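PDB 3JUR: Exo-poly-alpha-D-galacturonosidase, which probably hydrolyses the alpha-1,4 linkages of polygalacturonate, the pectin backbone, as a beta-helical glycoside hydrolase of family 28 that assembles as a tetramer. Local coordinates for residues Lys9-Ile14 with Asn311-Asn316; Cys246-Ile251 with Ser280-Val285; Gly307-Val312 with Glu339-Ile344. All coordinates share one frame; numbering follows the deposited sequence.

Contact 1. Residues Lys9-Ile14 with Asn311-Asn316; sequences KIEEEI and NVVARN
Glu11, on helix 6-16, and Arg315, on strand 309-320, form a two-pronged salt bridge. Arg315 presents the NE side of its guanidinium: NE donates to Glu11 OE1 at 2.8 Å and NH2 to Glu11 OE2 at 3.0 Å. Each oxygen accepts through its syn lone pair, and with carboxylate and guanidinium planes only 18° apart the pair meets edge to edge, nearly coplanar. The bond from NH2 is close to straight. An extended Glu11 chain carries the carboxylate out from the helix, while a bend at chi3 of Arg315 (56°) turns its NE edge to meet it. Glu11 OE2 also takes a salt bridge from Arg286 on the neighbouring strand, so one carboxylate joins two arginines.

Beside this pair the contact becomes apolar. Ile10 CG2 rests against Val313 CG2 at 3.9 Å and, at the same distance, against Asn311 CB. The Ile10 and Asn311 side chains cross at about a right angle, and Ile10 CD1 comes to 3.6 Å from Asn311 OD1, an amide oxygen whose hydrogen bond comes from Asn340. Ile14 adds a looser touch one turn further along the helix, and Phe342 packs against Ile10 from the next strand. The axes of residues 9-14 and 311-315 approach to 8.6 Å and lie at 101° to each other.

Helix 6-16 thus covers the outer surface of the beta-helix with isoleucines on valine and asparagine. Two arginines around one buried carboxylate would be expected to keep Glu11 ionised, and the paired, coplanar bonds restrict rotation of both its carboxylate and the Arg315 guanidinium.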
ATOM      1  N   LYS D   9      12.609 -30.295   3.247  1.00 27.00           N
ATOM      2  CA  LYS D   9      12.739 -31.706   3.647  1.00 27.21           C
ATOM      3  C   LYS D   9      12.066 -32.651   2.650  1.00 26.94           C
ATOM      4  O   LYS D   9      12.580 -33.734   2.378  1.00 27.45           O
ATOM      5  CB  LYS D   9      12.180 -31.952   5.059  1.00 27.43           C
ATOM      6  CG  LYS D   9      12.845 -31.148   6.174  1.00 28.24           C
ATOM      7  CD  LYS D   9      14.171 -31.754   6.601  1.00 30.00           C
ATOM      8  CE  LYS D   9      14.917 -30.825   7.545  1.00 30.79           C
ATOM      9  NZ  LYS D   9      16.287 -31.334   7.850  1.00 31.62           N
ATOM     10  N   ILE D  10      10.921 -32.247   2.107  1.00 26.38           N
ATOM     11  CA  ILE D  10      10.243 -33.063   1.104  1.00 26.07           C
ATOM     12  C   ILE D  10      11.059 -33.117  -0.198  1.00 25.56           C
ATOM     13  O   ILE D  10      11.252 -34.198  -0.758  1.00 25.25           O
ATOM     14  CB  ILE D  10       8.774 -32.615   0.873  1.00 26.04           C
ATOM     15  CG1 ILE D  10       7.979 -32.766   2.175  1.00 26.62           C
ATOM     16  CG2 ILE D  10       8.108 -33.453  -0.232  1.00 25.84           C
ATOM     17  CD1 ILE D  10       6.653 -32.041   2.172  1.00 28.65           C
ATOM     18  N   GLU D  11      11.561 -31.963  -0.647  1.00 25.37           N
ATOM     19  CA  GLU D  11      12.414 -31.895  -1.840  1.00 25.75           C
ATOM     20  C   GLU D  11      13.664 -32.781  -1.688  1.00 26.00           C
ATOM     21  O   GLU D  11      14.072 -33.461  -2.636  1.00 26.15           O
ATOM     22  CB  GLU D  11      12.774 -30.439  -2.196  1.00 25.40           C
ATOM     23  CG  GLU D  11      13.898 -30.310  -3.231  1.00 26.18           C
ATOM     24  CD  GLU D  11      13.899 -28.990  -3.996  1.00 28.21           C
ATOM     25  OE1 GLU D  11      13.182 -28.049  -3.590  1.00 28.27           O
ATOM     26  OE2 GLU D  11      14.628 -28.895  -5.012  1.00 27.09           O
ATOM     27  N   GLU D  12      14.234 -32.791  -0.484  1.00 26.47           N
ATOM     28  CA  GLU D  12      15.378 -33.642  -0.139  1.00 27.28           C
ATOM     29  C   GLU D  12      15.035 -35.107  -0.338  1.00 27.03           C
ATOM     30  O   GLU D  12      15.765 -35.839  -0.995  1.00 27.07           O
ATOM     31  CB  GLU D  12      15.732 -33.459   1.332  1.00 27.60           C
ATOM     32  CG  GLU D  12      17.146 -33.050   1.596  1.00 29.58           C
ATOM     33  CD  GLU D  12      17.251 -31.554   1.794  1.00 31.79           C
ATOM     34  OE1 GLU D  12      17.175 -30.834   0.777  1.00 34.14           O
ATOM     35  OE2 GLU D  12      17.385 -31.109   2.957  1.00 29.37           O
ATOM     36  N   GLU D  13      13.919 -35.513   0.265  1.00 27.12           N
ATOM     37  CA  GLU D  13      13.419 -36.878   0.221  1.00 27.07           C
ATOM     38  C   GLU D  13      13.197 -37.356  -1.219  1.00 26.83           C
ATOM     39  O   GLU D  13      13.603 -38.467  -1.573  1.00 26.97           O
ATOM     40  CB  GLU D  13      12.134 -36.973   1.061  1.00 27.34           C
ATOM     41  CG  GLU D  13      11.355 -38.285   0.948  1.00 28.48           C
ATOM     42  CD  GLU D  13      12.066 -39.485   1.560  1.00 29.93           C
ATOM     43  OE1 GLU D  13      13.065 -39.308   2.291  1.00 30.35           O
ATOM     44  OE2 GLU D  13      11.612 -40.622   1.298  1.00 31.35           O
ATOM     45  N   ILE D  14      12.567 -36.512  -2.038  1.00 26.19           N
ATOM     46  CA  ILE D  14      12.375 -36.808  -3.455  1.00 25.81           C
ATOM     47  C   ILE D  14      13.716 -37.015  -4.169  1.00 25.84           C
ATOM     48  O   ILE D  14      13.913 -38.030  -4.844  1.00 25.64           O
ATOM     49  CB  ILE D  14      11.543 -35.705  -4.184  1.00 25.45           C
ATOM     50  CG1 ILE D  14      10.163 -35.560  -3.533  1.00 25.25           C
ATOM     51  CG2 ILE D  14      11.387 -36.051  -5.663  1.00 25.29           C
ATOM     52  CD1 ILE D  14       9.433 -34.270  -3.847  1.00 24.00           C
ATOM     53  N   ASN D 311       2.383 -34.455  -0.685  1.00 24.57           N
ATOM     54  CA  ASN D 311       3.820 -34.172  -0.761  1.00 24.64           C
ATOM     55  C   ASN D 311       4.302 -33.831  -2.164  1.00 24.58           C
ATOM     56  O   ASN D 311       5.089 -34.555  -2.782  1.00 24.75           O
ATOM     57  CB  ASN D 311       4.633 -35.306  -0.134  1.00 24.33           C
ATOM     58  CG  ASN D 311       4.283 -35.517   1.319  1.00 24.88           C
ATOM     59  OD1 ASN D 311       4.086 -34.554   2.063  1.00 24.66           O
ATOM     60  ND2 ASN D 311       4.186 -36.778   1.730  1.00 24.38           N
ATOM     61  N   VAL D 312       3.789 -32.716  -2.663  1.00 24.61           N
ATOM     62  CA  VAL D 312       4.175 -32.202  -3.956  1.00 24.40           C
ATOM     63  C   VAL D 312       4.809 -30.845  -3.720  1.00 24.46           C
ATOM     64  O   VAL D 312       4.220 -29.989  -3.045  1.00 24.70           O
ATOM     65  CB  VAL D 312       2.954 -32.047  -4.881  1.00 24.50           C
ATOM     66  CG1 VAL D 312       3.349 -31.345  -6.178  1.00 24.63           C
ATOM     67  CG2 VAL D 312       2.331 -33.410  -5.181  1.00 24.01           C
ATOM     68  N   VAL D 313       6.014 -30.662  -4.254  1.00 23.69           N
ATOM     69  CA  VAL D 313       6.707 -29.389  -4.183  1.00 23.27           C
ATOM     70  C   VAL D 313       6.920 -28.857  -5.598  1.00 23.13           C
ATOM     71  O   VAL D 313       7.531 -29.528  -6.443  1.00 22.92           O
ATOM     72  CB  VAL D 313       8.078 -29.501  -3.463  1.00 23.33           C
ATOM     73  CG1 VAL D 313       8.809 -28.163  -3.477  1.00 23.23           C
ATOM     74  CG2 VAL D 313       7.916 -30.010  -2.022  1.00 23.89           C
ATOM     75  N   ALA D 314       6.411 -27.650  -5.839  1.00 22.51           N
ATOM     76  CA  ALA D 314       6.656 -26.916  -7.076  1.00 22.29           C
ATOM     77  C   ALA D 314       7.432 -25.652  -6.723  1.00 22.25           C
ATOM     78  O   ALA D 314       6.882 -24.723  -6.116  1.00 22.08           O
ATOM     79  CB  ALA D 314       5.346 -26.571  -7.782  1.00 21.83           C
ATOM     80  N   ARG D 315       8.710 -25.626  -7.098  1.00 21.91           N
ATOM     81  CA  ARG D 315       9.595 -24.547  -6.708  1.00 22.05           C
ATOM     82  C   ARG D 315      10.303 -23.897  -7.897  1.00 22.16           C
ATOM     83  O   ARG D 315      10.777 -24.588  -8.802  1.00 21.56           O
ATOM     84  CB  ARG D 315      10.628 -25.055  -5.701  1.00 22.25           C
ATOM     85  CG  ARG D 315      11.487 -23.961  -5.100  1.00 22.70           C
ATOM     86  CD  ARG D 315      12.551 -24.511  -4.154  1.00 23.41           C
ATOM     87  NE  ARG D 315      13.423 -25.503  -4.795  1.00 22.91           N
ATOM     88  CZ  ARG D 315      14.389 -25.230  -5.672  1.00 23.62           C
ATOM     89  NH1 ARG D 315      14.635 -23.979  -6.056  1.00 23.93           N
ATOM     90  NH2 ARG D 315      15.117 -26.218  -6.170  1.00 21.70           N
ATOM     91  N   ASN D 316      10.380 -22.564  -7.864  1.00 22.02           N
ATOM     92  CA  ASN D 316      11.140 -21.777  -8.840  1.00 22.34           C
ATOM     93  C   ASN D 316      10.710 -22.031 -10.278  1.00 22.01           C
ATOM     94  O   ASN D 316      11.538 -22.218 -11.163  1.00 21.99           O
ATOM     95  CB  ASN D 316      12.653 -22.010  -8.677  1.00 22.69           C
ATOM     96  CG  ASN D 316      13.487 -20.917  -9.330  1.00 24.35           C
ATOM     97  OD1 ASN D 316      13.183 -19.732  -9.208  1.00 25.41           O
ATOM     98  ND2 ASN D 316      14.540 -21.317 -10.034  1.00 25.02           N
TER

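Contact 2. Residues Cys246-Ile251 with Ser280-Val285; sequences CKYMLI and SEYILV
Residues Cys246-Ile251 and Ser280-Val285 are equivalent parts of successive coils of the right-handed parallel beta-helix, paired in register from Cys246 opposite Ser280 to Ile251 opposite Val285. Cys246 O accepts from Glu281 N, and Glu281 O from Tyr248 N. At the corner Tyr282 O receives Met249 N. Beyond it Met249 O takes Leu284 N at 2.8 Å, almost straight at 174°, and Leu284 O takes Ile251 N. Ser280 OG accepts the Cys246 amide at 3.1 Å; its single proton can serve the carbonyl of Lys266 or of Pro243, both within hydrogen-bonding reach.

Both tyrosines sit at the corner with left-handed backbone angles, and their side chains run alongside each other. The ring planes are 11° apart but slid, with centroids 5.2 Å apart, so overlap is slight; Tyr248 CD1 comes to 3.6 Å from Tyr282 CB. Tyr248 OH is hydrogen-bonded to Glu13 of helix 6-16. An alanine in place of Tyr248 is likely to leave the Glu13 carboxylate without this hydroxyl and one side of Tyr282 without its neighbouring ring.

Glu281 OE2 is held by Arg310 on the next coil, whereas the Lys247 NZ salt bridge to Glu281 OE1 is long, 3.8 Å. Aliphatic side chains pair along the two strands, Leu250 CD1 meeting Leu284 CD2 at 3.7 Å.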
ATOM      1  N   CYS D 246       1.870 -41.887  -9.324  1.00 24.75           N
ATOM      2  CA  CYS D 246       3.325 -42.019  -9.368  1.00 25.01           C
ATOM      3  C   CYS D 246       3.975 -41.602  -8.058  1.00 24.89           C
ATOM      4  O   CYS D 246       3.431 -40.781  -7.317  1.00 25.34           O
ATOM      5  CB  CYS D 246       3.900 -41.199 -10.523  1.00 24.75           C
ATOM      6  SG  CYS D 246       3.472 -41.887 -12.123  1.00 25.85           S
ATOM      7  N   LYS D 247       5.141 -42.175  -7.786  1.00 24.70           N
ATOM      8  CA  LYS D 247       5.889 -41.910  -6.559  1.00 24.80           C
ATOM      9  C   LYS D 247       7.354 -41.612  -6.897  1.00 24.46           C
ATOM     10  O   LYS D 247       7.976 -42.355  -7.655  1.00 24.34           O
ATOM     11  CB  LYS D 247       5.797 -43.117  -5.613  1.00 24.72           C
ATOM     12  CG  LYS D 247       6.318 -42.853  -4.206  1.00 25.30           C
ATOM     13  CD  LYS D 247       6.146 -44.061  -3.287  1.00 26.03           C
ATOM     14  CE  LYS D 247       6.736 -43.784  -1.908  1.00 27.39           C
ATOM     15  NZ  LYS D 247       6.477 -44.874  -0.918  1.00 28.61           N
ATOM     16  N   TYR D 248       7.893 -40.539  -6.318  1.00 23.99           N
ATOM     17  CA  TYR D 248       9.273 -40.089  -6.560  1.00 24.23           C
ATOM     18  C   TYR D 248       9.490 -39.712  -8.016  1.00 24.02           C
ATOM     19  O   TYR D 248       9.954 -40.522  -8.833  1.00 24.13           O
ATOM     20  CB  TYR D 248      10.318 -41.124  -6.113  1.00 24.20           C
ATOM     21  CG  TYR D 248      10.251 -41.490  -4.656  1.00 25.18           C
ATOM     22  CD1 TYR D 248      10.412 -40.525  -3.668  1.00 26.11           C
ATOM     23  CD2 TYR D 248      10.063 -42.816  -4.260  1.00 26.05           C
ATOM     24  CE1 TYR D 248      10.359 -40.861  -2.315  1.00 27.13           C
ATOM     25  CE2 TYR D 248      10.014 -43.165  -2.912  1.00 27.35           C
ATOM     26  CZ  TYR D 248      10.156 -42.179  -1.947  1.00 27.82           C
ATOM     27  OH  TYR D 248      10.103 -42.506  -0.612  1.00 28.73           O
ATOM     28  N   MET D 249       9.133 -38.476  -8.331  1.00 23.92           N
ATOM     29  CA  MET D 249       9.241 -37.964  -9.679  1.00 23.88           C
ATOM     30  C   MET D 249       9.824 -36.563  -9.658  1.00 23.51           C
ATOM     31  O   MET D 249       9.514 -35.759  -8.764  1.00 23.77           O
ATOM     32  CB  MET D 249       7.870 -37.968 -10.356  1.00 24.07           C
ATOM     33  CG  MET D 249       7.860 -37.473 -11.791  1.00 26.05           C
ATOM     34  SD  MET D 249       6.321 -37.925 -12.610  1.00 29.13           S
ATOM     35  CE  MET D 249       6.426 -36.947 -14.088  1.00 31.20           C
ATOM     36  N   LEU D 250      10.671 -36.288 -10.646  1.00 22.98           N
ATOM     37  CA  LEU D 250      11.239 -34.965 -10.857  1.00 22.62           C
ATOM     38  C   LEU D 250      10.886 -34.460 -12.245  1.00 22.59           C
ATOM     39  O   LEU D 250      11.046 -35.171 -13.237  1.00 23.29           O
ATOM     40  CB  LEU D 250      12.764 -34.996 -10.670  1.00 22.48           C
ATOM     41  CG  LEU D 250      13.571 -33.756 -11.065  1.00 21.64           C
ATOM     42  CD1 LEU D 250      13.194 -32.533 -10.203  1.00 20.85           C
ATOM     43  CD2 LEU D 250      15.067 -34.057 -10.981  1.00 21.41           C
ATOM     44  N   ILE D 251      10.373 -33.240 -12.298  1.00 22.34           N
ATOM     45  CA  ILE D 251      10.103 -32.541 -13.556  1.00 22.23           C
ATOM     46  C   ILE D 251      10.841 -31.215 -13.445  1.00 22.15           C
ATOM     47  O   ILE D 251      10.501 -30.382 -12.600  1.00 21.35           O
ATOM     48  CB  ILE D 251       8.590 -32.262 -13.774  1.00 22.09           C
ATOM     49  CG1 ILE D 251       7.777 -33.564 -13.760  1.00 22.38           C
ATOM     50  CG2 ILE D 251       8.377 -31.485 -15.077  1.00 21.89           C
ATOM     51  CD1 ILE D 251       6.256 -33.374 -13.572  1.00 22.21           C
ATOM     52  N   SER D 280      -0.552 -40.300  -5.909  1.00 23.37           N
ATOM     53  CA  SER D 280       0.652 -39.654  -6.416  1.00 23.22           C
ATOM     54  C   SER D 280       1.275 -38.936  -5.230  1.00 23.21           C
ATOM     55  O   SER D 280       0.578 -38.239  -4.485  1.00 22.62           O
ATOM     56  CB  SER D 280       0.341 -38.647  -7.523  1.00 23.39           C
ATOM     57  OG  SER D 280       0.456 -39.225  -8.812  1.00 23.57           O
ATOM     58  N   GLU D 281       2.579 -39.119  -5.044  1.00 23.02           N
ATOM     59  CA  GLU D 281       3.270 -38.559  -3.889  1.00 23.21           C
ATOM     60  C   GLU D 281       4.766 -38.405  -4.142  1.00 22.84           C
ATOM     61  O   GLU D 281       5.362 -39.165  -4.913  1.00 22.69           O
ATOM     62  CB  GLU D 281       3.009 -39.397  -2.625  1.00 23.43           C
ATOM     63  CG  GLU D 281       3.443 -40.849  -2.729  1.00 25.97           C
ATOM     64  CD  GLU D 281       3.220 -41.636  -1.448  1.00 28.96           C
ATOM     65  OE1 GLU D 281       3.259 -42.894  -1.516  1.00 29.84           O
ATOM     66  OE2 GLU D 281       3.019 -41.003  -0.385  1.00 30.09           O
ATOM     67  N   TYR D 282       5.360 -37.410  -3.487  1.00 22.36           N
ATOM     68  CA  TYR D 282       6.779 -37.105  -3.624  1.00 21.83           C
ATOM     69  C   TYR D 282       7.118 -36.744  -5.067  1.00 21.38           C
ATOM     70  O   TYR D 282       7.907 -37.418  -5.732  1.00 21.46           O
ATOM     71  CB  TYR D 282       7.639 -38.259  -3.088  1.00 22.30           C
ATOM     72  CG  TYR D 282       7.544 -38.442  -1.589  1.00 23.43           C
ATOM     73  CD1 TYR D 282       7.909 -37.414  -0.720  1.00 24.75           C
ATOM     74  CD2 TYR D 282       7.116 -39.652  -1.033  1.00 25.22           C
ATOM     75  CE1 TYR D 282       7.836 -37.572   0.666  1.00 25.37           C
ATOM     76  CE2 TYR D 282       7.046 -39.822   0.358  1.00 26.03           C
ATOM     77  CZ  TYR D 282       7.403 -38.768   1.192  1.00 26.34           C
ATOM     78  OH  TYR D 282       7.343 -38.912   2.560  1.00 29.13           O
ATOM     79  N   ILE D 283       6.466 -35.686  -5.543  1.00 21.11           N
ATOM     80  CA  ILE D 283       6.656 -35.149  -6.887  1.00 20.22           C
ATOM     81  C   ILE D 283       7.292 -33.770  -6.752  1.00 19.94           C
ATOM     82  O   ILE D 283       6.766 -32.898  -6.045  1.00 19.08           O
ATOM     83  CB  ILE D 283       5.314 -34.991  -7.677  1.00 20.74           C
ATOM     84  CG1 ILE D 283       4.360 -36.191  -7.486  1.00 21.35           C
ATOM     85  CG2 ILE D 283       5.585 -34.699  -9.166  1.00 19.76           C
ATOM     86  CD1 ILE D 283       4.846 -37.511  -8.043  1.00 22.67           C
ATOM     87  N   LEU D 284       8.426 -33.590  -7.426  1.00 19.53           N
ATOM     88  CA  LEU D 284       9.152 -32.335  -7.415  1.00 19.26           C
ATOM     89  C   LEU D 284       9.079 -31.706  -8.804  1.00 19.47           C
ATOM     90  O   LEU D 284       9.460 -32.327  -9.795  1.00 19.36           O
ATOM     91  CB  LEU D 284      10.610 -32.554  -6.975  1.00 19.38           C
ATOM     92  CG  LEU D 284      11.550 -31.348  -6.908  1.00 18.01           C
ATOM     93  CD1 LEU D 284      11.046 -30.304  -5.891  1.00 16.11           C
ATOM     94  CD2 LEU D 284      12.948 -31.808  -6.550  1.00 17.78           C
ATOM     95  N   VAL D 285       8.555 -30.484  -8.862  1.00 19.41           N
ATOM     96  CA  VAL D 285       8.419 -29.730 -10.111  1.00 19.50           C
ATOM     97  C   VAL D 285       9.203 -28.424  -9.946  1.00 19.76           C
ATOM     98  O   VAL D 285       8.787 -27.544  -9.186  1.00 19.81           O
ATOM     99  CB  VAL D 285       6.927 -29.430 -10.409  1.00 19.85           C
ATOM    100  CG1 VAL D 285       6.749 -28.682 -11.746  1.00 19.27           C
ATOM    101  CG2 VAL D 285       6.116 -30.730 -10.402  1.00 18.91           C
TER

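Contact 3. Residues Gly307-Val312 with Glu339-Ile344; sequences GGVRNV and ENIFFI
Asn311 holds CG anti to the carbonyl carbon (chi1 -60°), whereas Asn340 is turned further, to -95°, which brings its ND2 across to the neighbouring amide. ND2 of Asn340 donates to Asn311 OD1 at 3.1 Å, in the carbonyl plane of the acceptor but tilted a little from its own amide plane. The side chains run side by side, the amide planes 42° apart.

The main chains are joined on both sides of this pair. Val309 O accepts from Glu339 N, Asn340 O from Val312 N, and Val312 O from Phe342 N, the shortest of these at 2.7 Å. The same Val312 O lies at the edge of the Phe342 ring, in its plane, 3.7 Å from CD2. On the interior side Ile341 CD1 reaches back to Val312 CB at 4.0 Å and touches Val309 CG1.

On the other face Arg310 and Glu339 are bridged by water 1, which accepts from Arg310 NH2 at 3.1 Å and donates to Glu339 OE2 at 2.6 Å. Their own charged atoms remain beyond salt-bridge distance. Each has a direct mate on a different coil: Arg310 NH1 pairs with Glu281, and Glu339 OE1 with Arg374.

These two asparagines, with left-handed backbone angles at the same turn of consecutive coils and linked amide to amide, make one step of the kind seen in the asparagine ladders of parallel beta-helices such as the pectinolytic enzymes; on the preceding coils tyrosines, Tyr248 and Tyr282, hold the corresponding positions.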
ATOM      1  N   GLY D 307      -7.269 -41.471  -5.556  1.00 22.53           N
ATOM      2  CA  GLY D 307      -6.262 -42.273  -4.866  1.00 22.71           C
ATOM      3  C   GLY D 307      -5.463 -41.461  -3.863  1.00 23.01           C
ATOM      4  O   GLY D 307      -4.709 -42.020  -3.065  1.00 23.15           O
ATOM      5  N   GLY D 308      -5.638 -40.140  -3.899  1.00 23.15           N
ATOM      6  CA  GLY D 308      -4.890 -39.226  -3.043  1.00 23.57           C
ATOM      7  C   GLY D 308      -3.735 -38.568  -3.781  1.00 24.03           C
ATOM      8  O   GLY D 308      -3.161 -39.150  -4.708  1.00 24.18           O
ATOM      9  N   VAL D 309      -3.426 -37.333  -3.391  1.00 24.33           N
ATOM     10  CA  VAL D 309      -2.220 -36.625  -3.829  1.00 24.22           C
ATOM     11  C   VAL D 309      -1.633 -35.942  -2.596  1.00 24.50           C
ATOM     12  O   VAL D 309      -2.328 -35.196  -1.895  1.00 24.46           O
ATOM     13  CB  VAL D 309      -2.504 -35.577  -4.947  1.00 24.29           C
ATOM     14  CG1 VAL D 309      -1.213 -34.849  -5.361  1.00 24.04           C
ATOM     15  CG2 VAL D 309      -3.171 -36.227  -6.182  1.00 23.71           C
ATOM     16  N   ARG D 310      -0.362 -36.210  -2.316  1.00 24.65           N
ATOM     17  CA  ARG D 310       0.301 -35.610  -1.154  1.00 25.22           C
ATOM     18  C   ARG D 310       1.775 -35.364  -1.445  1.00 25.11           C
ATOM     19  O   ARG D 310       2.338 -35.994  -2.342  1.00 25.02           O
ATOM     20  CB  ARG D 310       0.150 -36.501   0.093  1.00 25.52           C
ATOM     21  CG  ARG D 310       0.617 -37.932  -0.100  1.00 26.93           C
ATOM     22  CD  ARG D 310       1.185 -38.523   1.181  1.00 31.49           C
ATOM     23  NE  ARG D 310       0.182 -39.232   1.967  1.00 34.07           N
ATOM     24  CZ  ARG D 310       0.215 -40.536   2.245  1.00 35.36           C
ATOM     25  NH1 ARG D 310       1.207 -41.307   1.809  1.00 36.71           N
ATOM     26  NH2 ARG D 310      -0.752 -41.076   2.970  1.00 35.29           N
ATOM     27  N   ASN D 311       2.383 -34.455  -0.685  1.00 24.57           N
ATOM     28  CA  ASN D 311       3.820 -34.172  -0.761  1.00 24.64           C
ATOM     29  C   ASN D 311       4.302 -33.831  -2.164  1.00 24.58           C
ATOM     30  O   ASN D 311       5.089 -34.555  -2.782  1.00 24.75           O
ATOM     31  CB  ASN D 311       4.633 -35.306  -0.134  1.00 24.33           C
ATOM     32  CG  ASN D 311       4.283 -35.517   1.319  1.00 24.88           C
ATOM     33  OD1 ASN D 311       4.086 -34.554   2.063  1.00 24.66           O
ATOM     34  ND2 ASN D 311       4.186 -36.778   1.730  1.00 24.38           N
ATOM     35  N   VAL D 312       3.789 -32.716  -2.663  1.00 24.61           N
ATOM     36  CA  VAL D 312       4.175 -32.202  -3.956  1.00 24.40           C
ATOM     37  C   VAL D 312       4.809 -30.845  -3.720  1.00 24.46           C
ATOM     38  O   VAL D 312       4.220 -29.989  -3.045  1.00 24.70           O
ATOM     39  CB  VAL D 312       2.954 -32.047  -4.881  1.00 24.50           C
ATOM     40  CG1 VAL D 312       3.349 -31.345  -6.178  1.00 24.63           C
ATOM     41  CG2 VAL D 312       2.331 -33.410  -5.181  1.00 24.01           C
ATOM     42  N   GLU D 339      -3.284 -32.916  -0.240  1.00 23.24           N
ATOM     43  CA  GLU D 339      -2.686 -32.346   0.970  1.00 23.76           C
ATOM     44  C   GLU D 339      -1.167 -32.262   0.904  1.00 23.30           C
ATOM     45  O   GLU D 339      -0.532 -33.036   0.188  1.00 22.96           O
ATOM     46  CB  GLU D 339      -3.118 -33.120   2.225  1.00 24.30           C
ATOM     47  CG  GLU D 339      -2.665 -34.560   2.289  1.00 26.27           C
ATOM     48  CD  GLU D 339      -3.062 -35.231   3.596  1.00 29.68           C
ATOM     49  OE1 GLU D 339      -4.094 -34.838   4.185  1.00 30.28           O
ATOM     50  OE2 GLU D 339      -2.346 -36.159   4.031  1.00 31.11           O
ATOM     51  N   ASN D 340      -0.601 -31.331   1.671  1.00 22.53           N
ATOM     52  CA  ASN D 340       0.831 -31.069   1.657  1.00 22.71           C
ATOM     53  C   ASN D 340       1.312 -30.735   0.248  1.00 22.45           C
ATOM     54  O   ASN D 340       2.172 -31.428  -0.319  1.00 22.58           O
ATOM     55  CB  ASN D 340       1.621 -32.241   2.262  1.00 22.72           C
ATOM     56  CG  ASN D 340       1.942 -32.038   3.730  1.00 23.66           C
ATOM     57  OD1 ASN D 340       1.540 -31.045   4.340  1.00 23.82           O
ATOM     58  ND2 ASN D 340       2.697 -32.973   4.301  1.00 24.63           N
ATOM     59  N   ILE D 341       0.709 -29.693  -0.322  1.00 21.94           N
ATOM     60  CA  ILE D 341       1.079 -29.190  -1.635  1.00 21.64           C
ATOM     61  C   ILE D 341       1.817 -27.873  -1.403  1.00 21.70           C
ATOM     62  O   ILE D 341       1.293 -26.964  -0.738  1.00 21.13           O
ATOM     63  CB  ILE D 341      -0.171 -28.964  -2.556  1.00 21.94           C
ATOM     64  CG1 ILE D 341      -1.131 -30.164  -2.511  1.00 21.10           C
ATOM     65  CG2 ILE D 341       0.261 -28.645  -4.009  1.00 21.82           C
ATOM     66  CD1 ILE D 341      -0.547 -31.505  -3.026  1.00 19.29           C
ATOM     67  N   PHE D 342       3.035 -27.783  -1.934  1.00 21.34           N
ATOM     68  CA  PHE D 342       3.913 -26.650  -1.685  1.00 21.81           C
ATOM     69  C   PHE D 342       4.251 -25.934  -2.979  1.00 21.99           C
ATOM     70  O   PHE D 342       4.861 -26.513  -3.873  1.00 22.26           O
ATOM     71  CB  PHE D 342       5.201 -27.113  -0.983  1.00 21.97           C
ATOM     72  CG  PHE D 342       4.969 -27.695   0.374  1.00 23.04           C
ATOM     73  CD1 PHE D 342       5.087 -26.907   1.509  1.00 23.55           C
ATOM     74  CD2 PHE D 342       4.613 -29.032   0.516  1.00 24.16           C
ATOM     75  CE1 PHE D 342       4.869 -27.443   2.772  1.00 24.87           C
ATOM     76  CE2 PHE D 342       4.380 -29.577   1.779  1.00 25.16           C
ATOM     77  CZ  PHE D 342       4.511 -28.785   2.905  1.00 24.35           C
ATOM     78  N   PHE D 343       3.854 -24.668  -3.056  1.00 22.03           N
ATOM     79  CA  PHE D 343       3.994 -23.846  -4.253  1.00 21.89           C
ATOM     80  C   PHE D 343       4.891 -22.672  -3.864  1.00 21.82           C
ATOM     81  O   PHE D 343       4.407 -21.649  -3.375  1.00 21.93           O
ATOM     82  CB  PHE D 343       2.602 -23.374  -4.711  1.00 21.62           C
ATOM     83  CG  PHE D 343       2.550 -22.857  -6.119  1.00 21.97           C
ATOM     84  CD1 PHE D 343       2.679 -23.725  -7.205  1.00 23.27           C
ATOM     85  CD2 PHE D 343       2.344 -21.501  -6.365  1.00 20.97           C
ATOM     86  CE1 PHE D 343       2.624 -23.239  -8.522  1.00 22.50           C
ATOM     87  CE2 PHE D 343       2.288 -21.010  -7.662  1.00 21.81           C
ATOM     88  CZ  PHE D 343       2.417 -21.880  -8.744  1.00 22.54           C
ATOM     89  N   ILE D 344       6.200 -22.838  -4.073  1.00 21.55           N
ATOM     90  CA  ILE D 344       7.220 -21.968  -3.474  1.00 21.63           C
ATOM     91  C   ILE D 344       8.103 -21.295  -4.515  1.00 21.30           C
ATOM     92  O   ILE D 344       8.576 -21.950  -5.443  1.00 20.73           O
ATOM     93  CB  ILE D 344       8.180 -22.793  -2.545  1.00 21.94           C
ATOM     94  CG1 ILE D 344       7.401 -23.744  -1.622  1.00 23.34           C
ATOM     95  CG2 ILE D 344       9.134 -21.877  -1.749  1.00 21.92           C
ATOM     96  CD1 ILE D 344       6.487 -23.059  -0.624  1.00 23.73           C
TER
HETATM   97  O   HOH W   1      -2.745 -38.729   3.568  1.00 44.11           O

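Overall arrangement
The three contacts occupy neighbouring coils of one beta-helix, with centres 8 to 10 Å apart. Strand 309-320 serves both contact 1 and contact 3, sharing Asn311 and Val312, and it pairs with strand 280-291 of contact 2 through Val313 O and Val285 N, 2.8 Å apart. Helix 6-16, one side of contact 1, also packs on contacts 2 and 3: Ile10 CD1 lies 3.4 Å from Phe342 CE2 of contact 3, and Glu13 CG 3.6 Å from Tyr282 CE1 of contact 2. Contacts 2 and 3 are also joined by a salt bridge, Glu281 OE2 to Arg310 NH1 at 2.9 Å, so the N-terminal helix spans the coils of both strand pairings.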